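Local coordinates for extracellular solute-binding protein family 1 (Pseudothermotoga lettingae, PDB 5CI5) that binds the sugar alpha-D-tagatose and probably delivers it to an ABC transporter as its extracellular solute-binding component, at residues L106-W120 against K127-R139. Numbering follows the deposited sequence.
Sequences LKNWEGTAQIWPNLW and KIRYGLPWYTDCR. With T6T (alpha-D-tagatopyranose), chain C.
Arg-129 packs over one face of the Trp-120 indole in a cation-pi contact, its CZ 4.7 Å from the centroid of the six-membered ring. In this periplasmic-binding-protein fold, the contact joins strand 128-138 of the mixed sheet to the end of helix 103-108 and the loop after it. The guanidinium stands steeply on the indole, the planes 77° apart. Arg-129 NH1 lies over the ring centre, and Arg-129 CD lies 3.3 Å from Trp-120 CE3. The Arg-129 chain bends at chi3 (-71°), and NH1 comes to lie over the ring. Leu-106 CD1 covers one face of the guanidinium, and Glu-103 forms a salt bridge with NE. Ile-115 CG2 lies against the opposite face of the indole. An alanine in place of Trp-120 would probably open a gap between Arg-129 and Pro-133 and cost the guanidinium its aromatic support. Pro-133 sets CD 3.6 Å from Trp-120 CZ3, while its CG meets Leu-119 CB. Leu-132 CD1 reaches Trp-109 CZ3 at 3.7 Å. Further along the strand, Asp-137 OD2 accepts hydrogen bonds from both O1 and O3 of the sugar. Arg-139 grips the sugar twice, with NH1 2.8 Å from O3 and NH2 bonded to O6.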
loop_
_atom_site.group_PDB
_atom_site.type_symbol
_atom_site.label_atom_id
_atom_site.label_comp_id
_atom_site.label_asym_id
_atom_site.label_seq_id
_atom_site.Cartn_x
_atom_site.Cartn_y
_atom_site.Cartn_z
ATOM N N LEU A 106 -15.454 -16.375 10.073
ATOM C CA LEU A 106 -15.084 -16.571 8.686
ATOM C C LEU A 106 -15.534 -17.947 8.220
ATOM O O LEU A 106 -15.928 -18.131 7.064
ATOM C CB LEU A 106 -13.585 -16.397 8.487
ATOM C CG LEU A 106 -13.140 -14.952 8.621
ATOM C CD1 LEU A 106 -11.621 -14.913 8.674
ATOM C CD2 LEU A 106 -13.655 -14.090 7.480
ATOM N N LYS A 107 -15.501 -18.913 9.129
ATOM C CA LYS A 107 -15.982 -20.243 8.797
ATOM C C LYS A 107 -17.477 -20.215 8.456
ATOM O O LYS A 107 -17.941 -21.016 7.656
ATOM C CB LYS A 107 -15.713 -21.214 9.948
ATOM C CG LYS A 107 -16.145 -22.644 9.673
ATOM C CD LYS A 107 -14.947 -23.592 9.654
ATOM C CE LYS A 107 -15.261 -24.874 8.894
ATOM N NZ LYS A 107 -14.104 -25.301 8.050
ATOM N N ASN A 108 -18.229 -19.302 9.061
ATOM C CA ASN A 108 -19.675 -19.261 8.840
ATOM C C ASN A 108 -20.099 -18.210 7.815
ATOM O O ASN A 108 -21.283 -18.041 7.559
ATOM C CB ASN A 108 -20.412 -18.988 10.150
ATOM C CG ASN A 108 -20.377 -20.179 11.100
ATOM O OD1 ASN A 108 -20.489 -21.328 10.678
ATOM N ND2 ASN A 108 -20.189 -19.905 12.380
ATOM N N TRP A 109 -19.144 -17.478 7.256
ATOM C CA TRP A 109 -19.480 -16.375 6.349
ATOM C C TRP A 109 -19.474 -16.799 4.880
ATOM O O TRP A 109 -18.485 -17.374 4.418
ATOM C CB TRP A 109 -18.488 -15.222 6.548
ATOM C CG TRP A 109 -18.798 -14.010 5.705
ATOM C CD1 TRP A 109 -20.016 -13.407 5.561
ATOM C CD2 TRP A 109 -17.877 -13.243 4.920
ATOM N NE1 TRP A 109 -19.914 -12.320 4.721
ATOM C CE2 TRP A 109 -18.610 -12.194 4.322
ATOM C CE3 TRP A 109 -16.512 -13.345 4.657
ATOM C CZ2 TRP A 109 -18.017 -11.256 3.478
ATOM C CZ3 TRP A 109 -15.924 -12.416 3.821
ATOM C CH2 TRP A 109 -16.680 -11.390 3.235
ATOM N N GLU A 110 -20.561 -16.471 4.162
ATOM C CA GLU A 110 -20.701 -16.760 2.717
ATOM C C GLU A 110 -19.507 -16.300 1.921
ATOM O O GLU A 110 -19.060 -16.976 0.997
ATOM C CB GLU A 110 -21.953 -16.067 2.114
ATOM C CG GLU A 110 -21.994 -14.511 2.251
ATOM C CD GLU A 110 -21.272 -13.711 1.112
ATOM O OE1 GLU A 110 -20.993 -14.261 0.023
ATOM O OE2 GLU A 110 -20.997 -12.505 1.320
ATOM N N GLY A 111 -18.991 -15.138 2.307
ATOM C CA GLY A 111 -17.997 -14.435 1.530
ATOM C C GLY A 111 -16.576 -14.970 1.595
ATOM O O GLY A 111 -15.733 -14.594 0.773
ATOM N N THR A 112 -16.293 -15.841 2.557
ATOM C CA THR A 112 -14.907 -16.190 2.852
ATOM C C THR A 112 -14.183 -16.772 1.635
ATOM O O THR A 112 -13.038 -16.407 1.355
ATOM C CB THR A 112 -14.866 -17.155 4.041
ATOM O OG1 THR A 112 -15.438 -16.480 5.177
ATOM C CG2 THR A 112 -13.455 -17.614 4.371
ATOM N N ALA A 113 -14.856 -17.672 0.921
ATOM C CA ALA A 113 -14.282 -18.343 -0.249
ATOM C C ALA A 113 -14.077 -17.406 -1.438
ATOM O O ALA A 113 -13.417 -17.785 -2.409
ATOM C CB ALA A 113 -15.161 -19.513 -0.658
ATOM N N GLN A 114 -14.634 -16.198 -1.369
ATOM C CA GLN A 114 -14.438 -15.184 -2.421
ATOM C C GLN A 114 -13.210 -14.291 -2.185
ATOM O O GLN A 114 -12.784 -13.607 -3.093
ATOM C CB GLN A 114 -15.686 -14.315 -2.570
ATOM C CG GLN A 114 -16.853 -15.070 -3.255
ATOM C CD GLN A 114 -16.448 -15.604 -4.600
ATOM O OE1 GLN A 114 -15.931 -14.867 -5.435
ATOM N NE2 GLN A 114 -16.634 -16.913 -4.809
ATOM N N ILE A 115 -12.626 -14.292 -0.985
ATOM C CA ILE A 115 -11.455 -13.438 -0.736
ATOM C C ILE A 115 -10.280 -14.030 -1.501
ATOM O O ILE A 115 -10.077 -15.263 -1.463
ATOM C CB ILE A 115 -11.142 -13.347 0.797
ATOM C CG1 ILE A 115 -12.383 -12.823 1.532
ATOM C CG2 ILE A 115 -9.887 -12.517 1.094
ATOM C CD1 ILE A 115 -12.797 -11.439 1.121
ATOM N N TRP A 116 -9.543 -13.193 -2.237
ATOM C CA TRP A 116 -8.347 -13.671 -2.929
ATOM C C TRP A 116 -7.446 -14.428 -1.948
ATOM O O TRP A 116 -7.097 -13.910 -0.902
ATOM C CB TRP A 116 -7.565 -12.531 -3.552
ATOM C CG TRP A 116 -8.266 -11.772 -4.626
ATOM C CD1 TRP A 116 -8.829 -10.545 -4.505
ATOM C CD2 TRP A 116 -8.457 -12.178 -5.990
ATOM N NE1 TRP A 116 -9.373 -10.161 -5.710
ATOM C CE2 TRP A 116 -9.149 -11.143 -6.638
ATOM C CE3 TRP A 116 -8.104 -13.320 -6.723
ATOM C CZ2 TRP A 116 -9.495 -11.204 -7.996
ATOM C CZ3 TRP A 116 -8.464 -13.383 -8.081
ATOM C CH2 TRP A 116 -9.149 -12.336 -8.688
ATOM N N PRO A 117 -7.050 -15.653 -2.292
ATOM C CA PRO A 117 -6.408 -16.479 -1.260
ATOM C C PRO A 117 -5.035 -16.031 -0.812
ATOM O O PRO A 117 -4.635 -16.424 0.300
ATOM C CB PRO A 117 -6.297 -17.863 -1.919
ATOM C CG PRO A 117 -7.105 -17.827 -3.101
ATOM C CD PRO A 117 -7.340 -16.416 -3.514
ATOM N N ASN A 118 -4.317 -15.272 -1.635
ATOM C CA ASN A 118 -3.015 -14.801 -1.243
ATOM C C ASN A 118 -3.133 -13.769 -0.151
ATOM O O ASN A 118 -2.142 -13.392 0.456
ATOM C CB ASN A 118 -2.247 -14.248 -2.446
ATOM C CG ASN A 118 -2.994 -13.149 -3.196
ATOM O OD1 ASN A 118 -4.227 -13.191 -3.364
ATOM N ND2 ASN A 118 -2.234 -12.173 -3.698
ATOM N N LEU A 119 -4.356 -13.322 0.134
ATOM C CA LEU A 119 -4.526 -12.343 1.204
ATOM C C LEU A 119 -4.597 -12.998 2.590
ATOM O O LEU A 119 -4.334 -12.332 3.590
ATOM C CB LEU A 119 -5.794 -11.493 0.968
ATOM C CG LEU A 119 -5.784 -10.735 -0.371
ATOM C CD1 LEU A 119 -7.090 -9.945 -0.580
ATOM C CD2 LEU A 119 -4.553 -9.802 -0.463
ATOM N N TRP A 120 -4.977 -14.272 2.685
ATOM C CA TRP A 120 -5.167 -14.819 4.032
ATOM C C TRP A 120 -3.876 -14.860 4.845
ATOM O O TRP A 120 -3.913 -14.539 6.013
ATOM C CB TRP A 120 -5.807 -16.199 3.976
ATOM C CG TRP A 120 -7.243 -16.158 3.557
ATOM C CD1 TRP A 120 -7.817 -16.848 2.530
ATOM C CD2 TRP A 120 -8.292 -15.372 4.146
ATOM N NE1 TRP A 120 -9.166 -16.550 2.450
ATOM C CE2 TRP A 120 -9.473 -15.634 3.419
ATOM C CE3 TRP A 120 -8.340 -14.470 5.205
ATOM C CZ2 TRP A 120 -10.698 -15.033 3.732
ATOM C CZ3 TRP A 120 -9.552 -13.872 5.521
ATOM C CH2 TRP A 120 -10.720 -14.164 4.789
ATOM N N LYS A 127 -1.765 -19.667 12.400
ATOM C CA LYS A 127 -2.836 -20.339 11.656
ATOM C C LYS A 127 -4.225 -19.870 12.041
ATOM O O LYS A 127 -5.215 -20.511 11.721
ATOM C CB LYS A 127 -2.710 -21.857 11.818
ATOM C CG LYS A 127 -1.348 -22.373 11.428
ATOM C CD LYS A 127 -1.057 -22.124 9.964
ATOM C CE LYS A 127 0.316 -22.669 9.595
ATOM N NZ LYS A 127 0.556 -22.606 8.134
ATOM N N ILE A 128 -4.302 -18.729 12.712
ATOM C CA ILE A 128 -5.588 -18.146 13.045
ATOM C C ILE A 128 -5.737 -16.814 12.316
ATOM O O ILE A 128 -4.812 -16.009 12.299
ATOM C CB ILE A 128 -5.725 -17.964 14.548
ATOM C CG1 ILE A 128 -5.688 -19.344 15.235
ATOM C CG2 ILE A 128 -7.027 -17.260 14.911
ATOM C CD1 ILE A 128 -5.312 -19.279 16.617
ATOM N N ARG A 129 -6.892 -16.616 11.683
ATOM C CA ARG A 129 -7.157 -15.350 11.003
ATOM C C ARG A 129 -7.705 -14.330 11.991
ATOM O O ARG A 129 -8.677 -14.606 12.708
ATOM C CB ARG A 129 -8.123 -15.586 9.844
ATOM C CG ARG A 129 -7.465 -16.357 8.694
ATOM C CD ARG A 129 -8.439 -16.777 7.606
ATOM N NE ARG A 129 -9.330 -17.837 8.049
ATOM C CZ ARG A 129 -10.194 -18.463 7.256
ATOM N NH1 ARG A 129 -10.293 -18.143 5.977
ATOM N NH2 ARG A 129 -10.957 -19.410 7.750
ATOM N N TYR A 130 -7.085 -13.147 11.988
ATOM C CA TYR A 130 -7.427 -12.044 12.881
ATOM C C TYR A 130 -7.866 -10.781 12.147
ATOM O O TYR A 130 -7.980 -9.712 12.768
ATOM C CB TYR A 130 -6.220 -11.701 13.752
ATOM C CG TYR A 130 -5.963 -12.691 14.885
ATOM C CD1 TYR A 130 -5.050 -13.721 14.741
ATOM C CD2 TYR A 130 -6.638 -12.582 16.091
ATOM C CE1 TYR A 130 -4.807 -14.617 15.762
ATOM C CE2 TYR A 130 -6.403 -13.466 17.121
ATOM C CZ TYR A 130 -5.484 -14.482 16.952
ATOM O OH TYR A 130 -5.241 -15.361 17.997
ATOM N N GLY A 131 -8.073 -10.872 10.833
ATOM C CA GLY A 131 -8.613 -9.765 10.082
ATOM C C GLY A 131 -9.360 -10.201 8.845
ATOM O O GLY A 131 -9.175 -11.322 8.332
ATOM N N LEU A 132 -10.225 -9.313 8.364
ATOM C CA LEU A 132 -10.995 -9.546 7.137
ATOM C C LEU A 132 -10.494 -8.560 6.082
ATOM O O LEU A 132 -10.779 -7.377 6.188
ATOM C CB LEU A 132 -12.494 -9.346 7.369
ATOM C CG LEU A 132 -13.373 -9.414 6.117
ATOM C CD1 LEU A 132 -13.054 -10.644 5.255
ATOM C CD2 LEU A 132 -14.830 -9.368 6.533
ATOM N N PRO A 133 -9.727 -9.038 5.086
ATOM C CA PRO A 133 -9.262 -8.113 4.032
ATOM C C PRO A 133 -10.448 -7.409 3.376
ATOM O O PRO A 133 -11.374 -8.086 2.919
ATOM C CB PRO A 133 -8.523 -9.044 3.055
ATOM C CG PRO A 133 -8.048 -10.156 3.932
ATOM C CD PRO A 133 -9.213 -10.399 4.868
ATOM N N TRP A 134 -10.405 -6.084 3.332
ATOM C CA TRP A 134 -11.494 -5.280 2.767
ATOM C C TRP A 134 -11.147 -4.703 1.376
ATOM O O TRP A 134 -11.961 -4.780 0.459
ATOM C CB TRP A 134 -11.877 -4.147 3.726
ATOM C CG TRP A 134 -13.050 -3.382 3.196
ATOM C CD1 TRP A 134 -14.372 -3.784 3.238
ATOM C CD2 TRP A 134 -13.035 -2.146 2.468
ATOM N NE1 TRP A 134 -15.168 -2.852 2.606
ATOM C CE2 TRP A 134 -14.380 -1.842 2.130
ATOM C CE3 TRP A 134 -12.026 -1.248 2.094
ATOM C CZ2 TRP A 134 -14.736 -0.699 1.413
ATOM C CZ3 TRP A 134 -12.389 -0.093 1.379
ATOM C CH2 TRP A 134 -13.737 0.170 1.056
ATOM N N TYR A 135 -9.978 -4.073 1.226
ATOM C CA TYR A 135 -9.483 -3.782 -0.118
ATOM C C TYR A 135 -8.044 -4.204 -0.233
ATOM O O TYR A 135 -7.348 -4.387 0.761
ATOM C CB TYR A 135 -9.653 -2.301 -0.500
ATOM C CG TYR A 135 -8.547 -1.295 -0.190
ATOM C CD1 TYR A 135 -7.376 -1.268 -0.933
ATOM C CD2 TYR A 135 -8.731 -0.304 0.767
ATOM C CE1 TYR A 135 -6.402 -0.298 -0.698
ATOM C CE2 TYR A 135 -7.773 0.677 1.002
ATOM C CZ TYR A 135 -6.618 0.673 0.260
ATOM O OH TYR A 135 -5.706 1.682 0.524
ATOM N N THR A 136 -7.648 -4.442 -1.474
ATOM C CA THR A 136 -6.284 -4.835 -1.750
ATOM C C THR A 136 -5.755 -4.065 -2.970
ATOM O O THR A 136 -6.453 -3.206 -3.553
ATOM C CB THR A 136 -6.196 -6.366 -1.948
ATOM O OG1 THR A 136 -4.824 -6.783 -1.989
ATOM C CG2 THR A 136 -6.941 -6.856 -3.202
ATOM N N ASP A 137 -4.506 -4.351 -3.305
ATOM C CA ASP A 137 -3.803 -3.680 -4.374
ATOM C C ASP A 137 -2.494 -4.402 -4.650
ATOM O O ASP A 137 -2.096 -5.311 -3.914
ATOM C CB ASP A 137 -3.532 -2.201 -4.014
ATOM C CG ASP A 137 -2.613 -2.031 -2.777
ATOM O OD1 ASP A 137 -1.519 -2.628 -2.770
ATOM O OD2 ASP A 137 -2.994 -1.299 -1.812
ATOM N N CYS A 138 -1.832 -3.998 -5.729
ATOM C CA CYS A 138 -0.415 -4.311 -5.880
ATOM C C CYS A 138 0.213 -3.057 -6.456
ATOM O O CYS A 138 -0.489 -2.155 -6.941
ATOM C CB CYS A 138 -0.166 -5.545 -6.763
ATOM S SG CYS A 138 -0.700 -5.423 -8.455
ATOM N N ARG A 139 1.529 -2.972 -6.357
ATOM C CA ARG A 139 2.212 -1.745 -6.758
ATOM C C ARG A 139 2.823 -1.844 -8.130
ATOM O O ARG A 139 3.383 -2.875 -8.534
ATOM C CB ARG A 139 3.262 -1.353 -5.717
ATOM C CG ARG A 139 2.712 -0.386 -4.685
ATOM C CD ARG A 139 3.591 -0.156 -3.472
ATOM N NE ARG A 139 3.121 1.030 -2.747
ATOM C CZ ARG A 139 2.096 1.054 -1.901
ATOM N NH1 ARG A 139 1.441 -0.066 -1.617
ATOM N NH2 ARG A 139 1.736 2.202 -1.319
HETATM O O3 T6T C . -0.929 -0.632 -0.219
HETATM C C3 T6T C . -1.596 -0.041 0.891
HETATM C C4 T6T C . -0.837 -0.403 2.168
HETATM O O4 T6T C . -0.683 -1.826 2.259
HETATM C C5 T6T C . 0.509 0.287 2.124
HETATM O O5 T6T C . 1.257 -0.012 3.304
HETATM C C6 T6T C . 0.327 1.792 1.957
HETATM O O6 T6T C . -0.379 2.042 0.743
HETATM C C2 T6T C . -1.676 1.439 0.699
HETATM O O2 T6T C . -2.499 2.011 1.723
HETATM C C1 T6T C . -2.290 1.795 -0.673
HETATM O O1 T6T C . -3.526 1.221 -0.894
#